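Local structure of pectate lyase (Cellvibrio cellulosa, 1GXM) at residues S109-G114 / H196-Y201; T113-Q118 / D128-N133; Y252-T257 / G273-Y278; A264-V269 / Y299-M304. The protein cleaves pectate (polygalacturonic acid) by anti-beta-elimination, this chain being the catalytic module of a longer multidomain family 10 polysaccharide lyase. One frame throughout, in Å; residues are numbered along the deposited sequence.

Contact 1. Residues S109-G114 / H196-Y201; sequences SQYSTG and HGALDY. With GOL (glycerol), chain C.
Tyr111 and Ala198 face each other with their CA atoms 6.9 Å apart, close to where two irregular loops approach without pairing as strands. On one side, residues Tyr111 to Gly114 form a type I beta turn, closed by the bond from Gly114 N to Tyr111 O; on the other, Tyr201 N bonds back to Gly197 O and curls the chain on itself.

The methyl group of Ala198 sits almost squarely over the Tyr111 ring: its CB is 3.3 Å from the ring centroid, only 12° off the normal, a close CH-pi contact. Leu199 CD2 reaches in beside it, touching both Tyr111 and the methyl CG2 of Thr113. In Thr113 the hydroxyl stands between the backbone N and the carbonyl carbon (chi1 59°), which brings OG1 to Ala198 O as a 2.7 Å donor. Thr113 OG1 in turn accepts a weak bond from Ala115 N. Tyr201 approaches Thr113 from the opposite direction, its OH 3.7 Å from Thr113 CB, and a water in the plane of its ring accepts from that OH and donates to Thr113 O.

A glycerol, probably from the crystallisation liquor, also spans the loops: its O2 donates to Tyr111 OH at 2.6 Å, while Ala198 N donates to its O3 at 2.9 Å. His129 ND1 bonds to the glycerol too, and Tyr111 OH to Asp128 O. Around a small apolar centre, then, the polar rim can hold a small polyol, which need not mark a substrate site.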
loop_
_atom_site.group_PDB
_atom_site.type_symbol
_atom_site.label_atom_id
_atom_site.label_comp_id
_atom_site.label_asym_id
_atom_site.label_seq_id
_atom_site.Cartn_x
_atom_site.Cartn_y
_atom_site.Cartn_z
ATOM N N SER A 109 14.317 7.120 -2.843
ATOM C CA SER A 109 13.259 7.833 -2.128
ATOM C C SER A 109 13.182 7.493 -0.660
ATOM O O SER A 109 12.549 8.197 0.098
ATOM C CB SER A 109 11.922 7.547 -2.773
ATOM O OG SER A 109 11.382 6.309 -2.363
ATOM N N GLN A 110 13.823 6.404 -0.266
ATOM C CA GLN A 110 13.662 5.879 1.064
ATOM C C GLN A 110 14.417 6.702 2.095
ATOM O O GLN A 110 15.595 6.996 1.934
ATOM C CB GLN A 110 14.099 4.420 1.121
ATOM C CG GLN A 110 13.715 3.722 2.393
ATOM C CD GLN A 110 14.012 2.253 2.334
ATOM O OE1 GLN A 110 15.093 1.842 1.907
ATOM N NE2 GLN A 110 13.055 1.436 2.765
ATOM N N TYR A 111 13.740 7.080 3.155
ATOM C CA TYR A 111 14.386 7.749 4.245
ATOM C C TYR A 111 15.293 6.794 5.012
ATOM O O TYR A 111 15.152 5.594 4.906
ATOM C CB TYR A 111 13.362 8.300 5.213
ATOM C CG TYR A 111 12.498 9.434 4.740
ATOM C CD1 TYR A 111 11.325 9.210 4.038
ATOM C CD2 TYR A 111 12.789 10.732 5.107
ATOM C CE1 TYR A 111 10.488 10.249 3.691
ATOM C CE2 TYR A 111 11.967 11.768 4.751
ATOM C CZ TYR A 111 10.801 11.514 4.059
ATOM O OH TYR A 111 9.989 12.555 3.737
ATOM N N SER A 112 16.145 7.349 5.865
ATOM C CA SER A 112 17.051 6.554 6.691
ATOM C C SER A 112 16.294 5.574 7.576
ATOM O O SER A 112 16.810 4.515 7.912
ATOM C CB SER A 112 17.906 7.458 7.569
ATOM O OG SER A 112 17.129 8.180 8.466
ATOM N N THR A 113 15.064 5.926 7.918
ATOM C CA THR A 113 14.217 5.097 8.766
ATOM C C THR A 113 13.538 3.948 8.036
ATOM O O THR A 113 12.915 3.109 8.649
ATOM C CB THR A 113 13.110 5.931 9.349
ATOM O OG1 THR A 113 12.356 6.488 8.268
ATOM C CG2 THR A 113 13.634 7.102 10.169
ATOM N N GLY A 114 13.588 3.964 6.721
ATOM C CA GLY A 114 12.892 2.994 5.897
ATOM C C GLY A 114 11.597 3.501 5.288
ATOM O O GLY A 114 11.063 2.854 4.410
ATOM N N HIS A 196 2.305 8.109 8.178
ATOM C CA HIS A 196 3.038 8.307 9.424
ATOM C C HIS A 196 4.228 9.197 9.157
ATOM O O HIS A 196 4.718 9.281 8.039
ATOM C CB HIS A 196 3.582 6.988 9.969
ATOM C CG HIS A 196 2.564 6.094 10.593
ATOM N ND1 HIS A 196 2.544 5.843 11.943
ATOM C CD2 HIS A 196 1.537 5.383 10.063
ATOM C CE1 HIS A 196 1.553 5.010 12.220
ATOM N NE2 HIS A 196 0.930 4.711 11.093
ATOM N N GLY A 197 4.741 9.805 10.215
ATOM C CA GLY A 197 5.908 10.657 10.074
ATOM C C GLY A 197 7.101 9.827 9.665
ATOM O O GLY A 197 7.395 8.799 10.256
ATOM N N ALA A 198 7.791 10.277 8.633
ATOM C CA ALA A 198 8.923 9.557 8.116
ATOM C C ALA A 198 10.017 9.420 9.145
ATOM O O ALA A 198 10.730 8.425 9.153
ATOM C CB ALA A 198 9.451 10.250 6.886
ATOM N N LEU A 199 10.160 10.429 10.000
ATOM C CA LEU A 199 11.199 10.425 11.022
ATOM C C LEU A 199 10.711 10.124 12.410
ATOM O O LEU A 199 11.463 9.603 13.230
ATOM C CB LEU A 199 11.947 11.751 11.034
ATOM C CG LEU A 199 12.597 12.118 9.702
ATOM C CD1 LEU A 199 13.465 13.363 9.900
ATOM C CD2 LEU A 199 13.422 11.003 9.142
ATOM N N ASP A 200 9.472 10.493 12.702
ATOM C CA ASP A 200 8.951 10.385 14.062
ATOM C C ASP A 200 8.019 9.196 14.274
ATOM O O ASP A 200 7.660 8.907 15.397
ATOM C CB ASP A 200 8.322 11.701 14.543
ATOM C CG ASP A 200 7.016 12.075 13.855
ATOM O OD1 ASP A 200 6.337 11.221 13.236
ATOM O OD2 ASP A 200 6.595 13.247 13.940
ATOM N N TYR A 201 7.676 8.507 13.182
ATOM C CA TYR A 201 6.822 7.297 13.189
ATOM C C TYR A 201 5.373 7.544 13.614
ATOM O O TYR A 201 4.588 6.602 13.701
ATOM C CB TYR A 201 7.411 6.203 14.090
ATOM C CG TYR A 201 8.804 5.798 13.731
ATOM C CD1 TYR A 201 9.034 4.826 12.773
ATOM C CD2 TYR A 201 9.897 6.359 14.370
ATOM C CE1 TYR A 201 10.310 4.444 12.444
ATOM C CE2 TYR A 201 11.186 5.984 14.035
ATOM C CZ TYR A 201 11.378 5.031 13.078
ATOM O OH TYR A 201 12.649 4.647 12.754
HETATM C C1 GOL C . 9.085 14.827 7.913
HETATM O O1 GOL C . 8.010 15.678 8.199
HETATM C C2 GOL C . 8.865 14.385 6.491
HETATM O O2 GOL C . 10.047 13.831 5.989
HETATM C C3 GOL C . 7.722 13.391 6.352
HETATM O O3 GOL C . 7.172 12.856 7.542
HETATM O O HOH W 1 12.737 2.497 11.214
#

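Contact 2. Residues T113-Q118 / D128-N133; sequences TGALPQ and DHATFN
Leu116 and Thr131 are joined by a backbone bond, Thr131 N to Leu116 O at 3.0 Å, which ties the loop between helix 93-109 and strand 119-120 to strand 130-131 of a two-stranded antiparallel sheet. Weaker CA-H...O contacts support it: Ala130 CA lies 3.4 Å from that same Leu116 O, and Pro117 CA directs its hydrogen almost straight (171°) at His129 O, 3.3 Å away.

Ala115 CB meets Ala130 CB at 3.6 Å, and Tyr177 of helix 161-181 packs on both. At the other end, the CB and CG of Gln118 lie against Thr131 CG2. Gln118 CG is anti to its own backbone N (chi1 -168°) and the chain beyond is extended, which carries the amide out towards Asn133, where a water donates to Gln118 OE1 and accepts from Asn133 ND2.

Further out, Leu116 turns its side chain away onto Met137, Ala140 and Leu141 of helix 136-148, while Pro117 rests on Leu122. His129, facing away from the loop, uses ND1 to bond a glycerol, probably from the crystallisation liquor. OG1 sets the rotation of the Thr131 side chain, donating to His129 O at 2.7 Å from 47° above the carbonyl plane.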
loop_
_atom_site.group_PDB
_atom_site.type_symbol
_atom_site.label_atom_id
_atom_site.label_comp_id
_atom_site.label_asym_id
_atom_site.label_seq_id
_atom_site.Cartn_x
_atom_site.Cartn_y
_atom_site.Cartn_z
ATOM N N THR A 113 15.064 5.926 7.918
ATOM C CA THR A 113 14.217 5.097 8.766
ATOM C C THR A 113 13.538 3.948 8.036
ATOM O O THR A 113 12.915 3.109 8.649
ATOM C CB THR A 113 13.110 5.931 9.349
ATOM O OG1 THR A 113 12.356 6.488 8.268
ATOM C CG2 THR A 113 13.634 7.102 10.169
ATOM N N GLY A 114 13.588 3.964 6.721
ATOM C CA GLY A 114 12.892 2.994 5.897
ATOM C C GLY A 114 11.597 3.501 5.288
ATOM O O GLY A 114 11.063 2.854 4.410
ATOM N N ALA A 115 11.093 4.631 5.748
ATOM C CA ALA A 115 9.863 5.196 5.217
ATOM C C ALA A 115 10.001 5.459 3.728
ATOM O O ALA A 115 11.048 5.906 3.259
ATOM C CB ALA A 115 9.567 6.476 5.907
ATOM N N LEU A 116 8.919 5.244 2.993
ATOM C CA LEU A 116 8.806 5.667 1.600
ATOM C C LEU A 116 7.784 6.777 1.487
ATOM O O LEU A 116 6.645 6.619 1.926
ATOM C CB LEU A 116 8.374 4.512 0.698
ATOM C CG LEU A 116 9.332 3.315 0.688
ATOM C CD1 LEU A 116 8.823 2.252 -0.234
ATOM C CD2 LEU A 116 10.673 3.732 0.211
ATOM N N PRO A 117 8.167 7.891 0.881
ATOM C CA PRO A 117 7.258 9.012 0.678
ATOM C C PRO A 117 6.361 8.779 -0.508
ATOM O O PRO A 117 6.599 7.929 -1.352
ATOM C CB PRO A 117 8.212 10.161 0.391
ATOM C CG PRO A 117 9.331 9.509 -0.323
ATOM C CD PRO A 117 9.513 8.180 0.344
ATOM N N GLN A 118 5.299 9.554 -0.577
ATOM C CA GLN A 118 4.370 9.476 -1.680
ATOM C C GLN A 118 4.958 9.996 -2.987
ATOM O O GLN A 118 4.695 9.448 -4.036
ATOM C CB GLN A 118 3.103 10.233 -1.338
ATOM C CG GLN A 118 1.967 9.974 -2.288
ATOM C CD GLN A 118 0.741 10.818 -1.975
ATOM O OE1 GLN A 118 -0.370 10.285 -1.781
ATOM N NE2 GLN A 118 0.916 12.102 -1.950
ATOM N N ASP A 128 5.299 13.952 1.880
ATOM C CA ASP A 128 6.617 13.552 2.383
ATOM C C ASP A 128 6.526 12.424 3.402
ATOM O O ASP A 128 7.530 11.790 3.715
ATOM C CB ASP A 128 7.300 14.732 3.082
ATOM C CG ASP A 128 7.728 15.817 2.158
ATOM O OD1 ASP A 128 7.498 15.749 0.931
ATOM O OD2 ASP A 128 8.289 16.823 2.650
ATOM N N HIS A 129 5.346 12.224 3.985
ATOM C CA HIS A 129 5.196 11.231 5.026
ATOM C C HIS A 129 5.405 9.829 4.490
ATOM O O HIS A 129 5.264 9.591 3.294
ATOM C CB HIS A 129 3.821 11.300 5.679
ATOM C CG HIS A 129 3.565 12.564 6.425
ATOM N ND1 HIS A 129 4.527 13.187 7.191
ATOM C CD2 HIS A 129 2.448 13.318 6.522
ATOM C CE1 HIS A 129 4.002 14.274 7.726
ATOM N NE2 HIS A 129 2.740 14.372 7.345
ATOM N N ALA A 130 5.741 8.901 5.379
ATOM C CA ALA A 130 5.661 7.483 5.067
ATOM C C ALA A 130 4.221 7.218 4.638
ATOM O O ALA A 130 3.280 7.432 5.403
ATOM C CB ALA A 130 5.996 6.646 6.293
ATOM N N THR A 131 4.047 6.763 3.404
ATOM C CA THR A 131 2.726 6.743 2.777
ATOM C C THR A 131 2.251 5.339 2.555
ATOM O O THR A 131 2.624 4.680 1.607
ATOM C CB THR A 131 2.769 7.494 1.481
ATOM O OG1 THR A 131 3.114 8.848 1.772
ATOM C CG2 THR A 131 1.373 7.558 0.855
ATOM N N PHE A 132 1.389 4.887 3.447
ATOM C CA PHE A 132 0.722 3.617 3.255
ATOM C C PHE A 132 -0.490 3.744 2.366
ATOM O O PHE A 132 -0.911 2.781 1.766
ATOM C CB PHE A 132 0.343 2.990 4.588
ATOM C CG PHE A 132 1.524 2.693 5.448
ATOM C CD1 PHE A 132 2.475 1.788 5.036
ATOM C CD2 PHE A 132 1.714 3.317 6.666
ATOM C CE1 PHE A 132 3.565 1.503 5.813
ATOM C CE2 PHE A 132 2.812 3.040 7.432
ATOM C CZ PHE A 132 3.727 2.127 7.013
ATOM N N ASN A 133 -1.004 4.955 2.242
ATOM C CA ASN A 133 -2.124 5.278 1.393
ATOM C C ASN A 133 -2.016 4.647 0.035
ATOM O O ASN A 133 -0.967 4.663 -0.586
ATOM C CB ASN A 133 -2.201 6.792 1.221
ATOM C CG ASN A 133 -3.513 7.235 0.674
ATOM O OD1 ASN A 133 -4.529 7.150 1.355
ATOM N ND2 ASN A 133 -3.519 7.723 -0.548
HETATM O O HOH W 2 -0.773 7.453 -2.002
#

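Contact 3. Residues Y252-T257 / G273-Y278; sequences YLEGYT and GSKMWY
Leu253 and Met276 form the tight centre of this contact, an antiparallel hydrogen-bonded pair with N-H and C=O groups exchanged both ways: Leu253 N to Met276 O at 2.7 Å and Met276 N to Leu253 O at 2.9 Å. Their side chains run side by side on the same face, Leu253 CD2 4.0 Å from Met276 CE. Bent at chi3 (83°), Met276 brings that methyl over the centre of the Tyr278 ring, and Ile268 of strand 268-271 packs against both Leu253 and Met276.

Just before the pair, Tyr252 CB lies on the Trp277 indole, above the five-membered ring and offset towards its rim. The indole is held in turn by NE1 bonding to Phe246 O.

Beyond Leu253 the chain makes a type II beta turn to Tyr256, with Gly255 in its third position at positive phi. Gly255 N bonds to Ser274 O, and Ser274 OG donates to Tyr256 O at 2.8 Å. After the corner at 254-255, residues 256-257 pair with strand 268-271 instead, while still packing on Ser274 and Met276.

On the opposite face, the hydrocarbon part of the extended Lys275 packs closely, CD over the centre of the Tyr252 ring and 3.6 Å from the centroid. The looseness lies at the charged ends: exposed Glu254 runs alongside, yet its OE2 stays 4.6 Å from Lys275 NZ, too far for a salt bridge.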
loop_
_atom_site.group_PDB
_atom_site.type_symbol
_atom_site.label_atom_id
_atom_site.label_comp_id
_atom_site.label_asym_id
_atom_site.label_seq_id
_atom_site.Cartn_x
_atom_site.Cartn_y
_atom_site.Cartn_z
ATOM N N TYR A 252 -14.483 -4.434 13.833
ATOM C CA TYR A 252 -15.511 -4.519 12.829
ATOM C C TYR A 252 -16.845 -4.185 13.432
ATOM O O TYR A 252 -17.052 -4.287 14.632
ATOM C CB TYR A 252 -15.556 -5.887 12.143
ATOM C CG TYR A 252 -15.734 -7.091 13.017
ATOM C CD1 TYR A 252 -16.949 -7.374 13.636
ATOM C CD2 TYR A 252 -14.701 -7.980 13.194
ATOM C CE1 TYR A 252 -17.111 -8.509 14.423
ATOM C CE2 TYR A 252 -14.857 -9.101 13.958
ATOM C CZ TYR A 252 -16.040 -9.358 14.598
ATOM O OH TYR A 252 -16.170 -10.492 15.358
ATOM N N LEU A 253 -17.742 -3.772 12.554
ATOM C CA LEU A 253 -19.116 -3.458 12.891
ATOM C C LEU A 253 -19.926 -4.613 12.333
ATOM O O LEU A 253 -20.098 -4.755 11.125
ATOM C CB LEU A 253 -19.540 -2.136 12.261
ATOM C CG LEU A 253 -21.022 -1.791 12.409
ATOM C CD1 LEU A 253 -21.395 -1.553 13.845
ATOM C CD2 LEU A 253 -21.378 -0.583 11.552
ATOM N N GLU A 254 -20.411 -5.459 13.226
ATOM C CA GLU A 254 -21.091 -6.661 12.819
ATOM C C GLU A 254 -22.560 -6.381 12.561
ATOM O O GLU A 254 -23.179 -5.628 13.281
ATOM C CB GLU A 254 -20.912 -7.746 13.867
ATOM C CG GLU A 254 -21.409 -9.098 13.354
ATOM C CD GLU A 254 -20.845 -10.292 14.099
ATOM O OE1 GLU A 254 -20.458 -10.130 15.270
ATOM O OE2 GLU A 254 -20.809 -11.386 13.484
ATOM N N GLY A 255 -23.060 -6.975 11.494
ATOM C CA GLY A 255 -24.441 -6.808 11.073
ATOM C C GLY A 255 -24.677 -5.658 10.114
ATOM O O GLY A 255 -25.813 -5.286 9.865
ATOM N N TYR A 256 -23.597 -5.091 9.569
ATOM C CA TYR A 256 -23.670 -3.933 8.682
ATOM C C TYR A 256 -22.733 -4.119 7.509
ATOM O O TYR A 256 -21.786 -4.886 7.566
ATOM C CB TYR A 256 -23.296 -2.643 9.436
ATOM C CG TYR A 256 -24.313 -2.298 10.495
ATOM C CD1 TYR A 256 -24.267 -2.935 11.727
ATOM C CD2 TYR A 256 -25.342 -1.406 10.258
ATOM C CE1 TYR A 256 -25.178 -2.695 12.716
ATOM C CE2 TYR A 256 -26.295 -1.163 11.283
ATOM C CZ TYR A 256 -26.172 -1.826 12.496
ATOM O OH TYR A 256 -27.070 -1.633 13.545
ATOM N N THR A 257 -22.994 -3.360 6.471
ATOM C CA THR A 257 -22.120 -3.279 5.331
ATOM C C THR A 257 -22.109 -1.849 4.830
ATOM O O THR A 257 -23.017 -1.071 5.108
ATOM C CB THR A 257 -22.576 -4.278 4.273
ATOM O OG1 THR A 257 -21.481 -4.582 3.393
ATOM C CG2 THR A 257 -23.714 -3.741 3.418
ATOM N N GLY A 273 -25.334 -10.861 9.251
ATOM C CA GLY A 273 -24.182 -11.742 9.208
ATOM C C GLY A 273 -22.996 -11.186 8.453
ATOM O O GLY A 273 -22.105 -11.951 8.070
ATOM N N SER A 274 -23.010 -9.879 8.205
ATOM C CA SER A 274 -21.943 -9.163 7.506
ATOM C C SER A 274 -21.121 -8.425 8.545
ATOM O O SER A 274 -21.572 -8.156 9.639
ATOM C CB SER A 274 -22.555 -8.169 6.514
ATOM O OG SER A 274 -21.602 -7.234 6.004
ATOM N N LYS A 275 -19.884 -8.122 8.192
ATOM C CA LYS A 275 -19.031 -7.270 9.003
ATOM C C LYS A 275 -18.518 -6.152 8.124
ATOM O O LYS A 275 -18.135 -6.375 6.980
ATOM C CB LYS A 275 -17.871 -8.087 9.524
ATOM C CG LYS A 275 -18.287 -9.146 10.544
ATOM C CD LYS A 275 -17.101 -10.050 10.906
ATOM C CE LYS A 275 -17.518 -11.120 11.876
ATOM N NZ LYS A 275 -16.412 -12.049 12.213
ATOM N N MET A 276 -18.497 -4.962 8.684
ATOM C CA MET A 276 -17.991 -3.770 8.022
ATOM C C MET A 276 -16.800 -3.266 8.810
ATOM O O MET A 276 -16.763 -3.320 10.035
ATOM C CB MET A 276 -19.053 -2.676 7.963
ATOM C CG MET A 276 -18.694 -1.534 7.055
ATOM S SD MET A 276 -19.734 -0.104 7.289
ATOM C CE MET A 276 -18.891 0.663 8.698
ATOM N N TRP A 277 -15.847 -2.719 8.084
ATOM C CA TRP A 277 -14.741 -2.008 8.696
ATOM C C TRP A 277 -14.830 -0.555 8.318
ATOM O O TRP A 277 -15.240 -0.203 7.218
ATOM C CB TRP A 277 -13.387 -2.589 8.241
ATOM C CG TRP A 277 -13.127 -3.919 8.850
ATOM C CD1 TRP A 277 -12.406 -4.177 9.969
ATOM C CD2 TRP A 277 -13.657 -5.184 8.411
ATOM N NE1 TRP A 277 -12.433 -5.519 10.252
ATOM C CE2 TRP A 277 -13.182 -6.160 9.302
ATOM C CE3 TRP A 277 -14.436 -5.593 7.330
ATOM C CZ2 TRP A 277 -13.482 -7.499 9.169
ATOM C CZ3 TRP A 277 -14.719 -6.931 7.192
ATOM C CH2 TRP A 277 -14.244 -7.869 8.109
ATOM N N TYR A 278 -14.448 0.304 9.251
ATOM C CA TYR A 278 -14.319 1.708 8.961
ATOM C C TYR A 278 -13.000 2.008 8.273
ATOM O O TYR A 278 -11.995 1.326 8.473
ATOM C CB TYR A 278 -14.416 2.533 10.232
ATOM C CG TYR A 278 -15.786 2.499 10.855
ATOM C CD1 TYR A 278 -16.145 1.508 11.752
ATOM C CD2 TYR A 278 -16.729 3.454 10.535
ATOM C CE1 TYR A 278 -17.409 1.487 12.313
ATOM C CE2 TYR A 278 -17.996 3.431 11.081
ATOM C CZ TYR A 278 -18.322 2.457 11.974
ATOM O OH TYR A 278 -19.586 2.454 12.512
#

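Contact 4. Residues A264-V269 / Y299-M304; sequences ATNPIV and YDITQM
The amide of Asn266 lies beneath two methyl groups from the opposite segment, both over the same face. Ile301 CG2 is the nearer, 3.3 Å from Asn266 OD1, and Thr302 CG2 sits 3.9 Å from Asn266 ND2. From the other side of the amide plane comes Ile268 N, which donates to Asn266 OD1 at 2.8 Å, 38° out of the carbonyl plane. The oxygen is therefore held by a backbone N-H on one side and covered by a methyl on the other. The carboxylate of Asp300 is met on a single face: Thr302 N and Thr302 OG1 both bond to its OD1, the hydroxyl at 2.6 Å. This double grip fixes the rotation of Thr302, where chi1 of 67° turns OG1 back over the backbone and leaves CG2 to face Thr265 O and the Asn266 amide.

Apart from these methyl-on-amide contacts, the packing is apolar. Ile301 carries most of it: its CD1 meets Pro267 CG tip to tip at 3.8 Å and, more loosely, Ile268 CD1 at 4.3 Å. Phe290 of strand 290-291 touches both isoleucines. Arg309 joins the segments through polar bonds, NH2 to Ala264 O and NH1 to Ile301 O, where direct bonds between them are lacking.

Both segments carry the same local motif. Asn266 makes an Asx turn leading into strand 268-271, and Asp300 makes another opening the 3-10 segment 301-303; the two turns pack together at the loop end of the antiparallel hairpin of strands 256-258 and 268-271.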
loop_
_atom_site.group_PDB
_atom_site.type_symbol
_atom_site.label_atom_id
_atom_site.label_comp_id
_atom_site.label_asym_id
_atom_site.label_seq_id
_atom_site.Cartn_x
_atom_site.Cartn_y
_atom_site.Cartn_z
ATOM N N ALA A 264 -26.040 8.710 -0.523
ATOM C CA ALA A 264 -26.765 9.984 -0.540
ATOM C C ALA A 264 -27.229 10.334 0.857
ATOM O O ALA A 264 -27.193 11.491 1.249
ATOM C CB ALA A 264 -27.968 9.930 -1.457
ATOM N N THR A 265 -27.695 9.343 1.615
ATOM C CA THR A 265 -28.125 9.624 2.971
ATOM C C THR A 265 -27.291 8.879 3.988
ATOM O O THR A 265 -26.819 9.483 4.933
ATOM C CB THR A 265 -29.628 9.373 3.200
ATOM O OG1 THR A 265 -29.924 7.998 3.015
ATOM C CG2 THR A 265 -30.510 10.088 2.153
ATOM N N ASN A 266 -27.107 7.573 3.811
ATOM C CA ASN A 266 -26.274 6.810 4.737
ATOM C C ASN A 266 -25.882 5.483 4.110
ATOM O O ASN A 266 -26.719 4.606 3.949
ATOM C CB ASN A 266 -26.989 6.558 6.058
ATOM C CG ASN A 266 -26.068 5.994 7.114
ATOM O OD1 ASN A 266 -24.988 5.502 6.796
ATOM N ND2 ASN A 266 -26.485 6.038 8.368
ATOM N N PRO A 267 -24.605 5.310 3.782
ATOM C CA PRO A 267 -24.135 4.066 3.166
ATOM C C PRO A 267 -23.899 2.947 4.151
ATOM O O PRO A 267 -23.595 1.833 3.723
ATOM C CB PRO A 267 -22.813 4.483 2.544
ATOM C CG PRO A 267 -22.293 5.531 3.462
ATOM C CD PRO A 267 -23.496 6.261 3.986
ATOM N N ILE A 268 -24.012 3.216 5.438
ATOM C CA ILE A 268 -23.766 2.185 6.437
ATOM C C ILE A 268 -25.102 1.578 6.764
ATOM O O ILE A 268 -25.939 2.183 7.442
ATOM C CB ILE A 268 -23.093 2.768 7.677
ATOM C CG1 ILE A 268 -21.729 3.361 7.282
ATOM C CG2 ILE A 268 -22.935 1.670 8.756
ATOM C CD1 ILE A 268 -21.077 4.198 8.361
ATOM N N VAL A 269 -25.312 0.392 6.226
ATOM C CA VAL A 269 -26.639 -0.207 6.259
ATOM C C VAL A 269 -26.611 -1.610 6.817
ATOM O O VAL A 269 -25.617 -2.299 6.712
ATOM C CB VAL A 269 -27.280 -0.213 4.858
ATOM C CG1 VAL A 269 -27.417 1.205 4.354
ATOM C CG2 VAL A 269 -26.509 -1.074 3.890
ATOM N N TYR A 299 -18.823 11.389 14.473
ATOM C CA TYR A 299 -19.140 9.981 14.620
ATOM C C TYR A 299 -20.439 9.537 13.973
ATOM O O TYR A 299 -20.756 8.352 14.044
ATOM C CB TYR A 299 -19.089 9.593 16.092
ATOM C CG TYR A 299 -17.709 9.757 16.646
ATOM C CD1 TYR A 299 -16.734 8.808 16.423
ATOM C CD2 TYR A 299 -17.353 10.901 17.350
ATOM C CE1 TYR A 299 -15.469 8.954 16.898
ATOM C CE2 TYR A 299 -16.067 11.055 17.835
ATOM C CZ TYR A 299 -15.122 10.078 17.597
ATOM O OH TYR A 299 -13.850 10.191 18.071
ATOM N N ASP A 300 -21.141 10.454 13.323
ATOM C CA ASP A 300 -22.390 10.167 12.636
ATOM C C ASP A 300 -22.223 10.628 11.194
ATOM O O ASP A 300 -22.091 11.801 10.909
ATOM C CB ASP A 300 -23.520 10.899 13.352
ATOM C CG ASP A 300 -24.858 10.710 12.718
ATOM O OD1 ASP A 300 -24.947 10.193 11.580
ATOM O OD2 ASP A 300 -25.902 11.081 13.319
ATOM N N ILE A 301 -22.232 9.676 10.273
ATOM C CA ILE A 301 -21.910 9.993 8.894
ATOM C C ILE A 301 -22.954 10.907 8.239
ATOM O O ILE A 301 -22.678 11.568 7.232
ATOM C CB ILE A 301 -21.702 8.704 8.085
ATOM C CG1 ILE A 301 -20.878 8.996 6.839
ATOM C CG2 ILE A 301 -23.053 8.021 7.750
ATOM C CD1 ILE A 301 -20.578 7.768 6.019
ATOM N N THR A 302 -24.140 10.973 8.828
ATOM C CA THR A 302 -25.196 11.832 8.298
ATOM C C THR A 302 -24.916 13.309 8.553
ATOM O O THR A 302 -25.541 14.155 7.935
ATOM C CB THR A 302 -26.591 11.426 8.858
ATOM O OG1 THR A 302 -26.648 11.685 10.260
ATOM C CG2 THR A 302 -26.834 9.936 8.725
ATOM N N GLN A 303 -23.948 13.599 9.419
ATOM C CA GLN A 303 -23.490 14.969 9.689
ATOM C C GLN A 303 -22.519 15.485 8.625
ATOM O O GLN A 303 -22.160 16.664 8.619
ATOM C CB GLN A 303 -22.787 15.050 11.055
ATOM C CG GLN A 303 -23.465 14.802 12.366
ATOM C CD GLN A 303 -22.435 14.934 13.503
ATOM O OE1 GLN A 303 -21.920 13.924 14.029
ATOM N NE2 GLN A 303 -22.086 16.171 13.834
ATOM N N MET A 304 -22.050 14.592 7.762
ATOM C CA MET A 304 -21.066 14.935 6.754
ATOM C C MET A 304 -21.680 15.690 5.595
ATOM O O MET A 304 -22.846 15.486 5.274
ATOM C CB MET A 304 -20.473 13.632 6.196
ATOM C CG MET A 304 -19.220 13.820 5.369
ATOM S SD MET A 304 -18.643 12.241 4.754
ATOM C CE MET A 304 -18.112 11.518 6.259
#

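The four contacts form two groups within one catalytic module. Contacts 1 and 2 have centres 6 Å apart and share Thr113 and Gly114; a probable backbone hydrogen bond between His196 N and Ala130 O couples them through the sheet of strands 130-131 and 195-196. Contacts 3 and 4, centres 15 Å apart, have segments that alternate along the chain; they meet where Thr257 pairs with Val269 and where Ile268 packs on Leu253 and Met276. Both follow the first pair in sequence, with centres about 30 to 35 Å away and no direct touch. The module thus joins a helix-backed region to a more remote, strand-rich one bordered by helix 318-329.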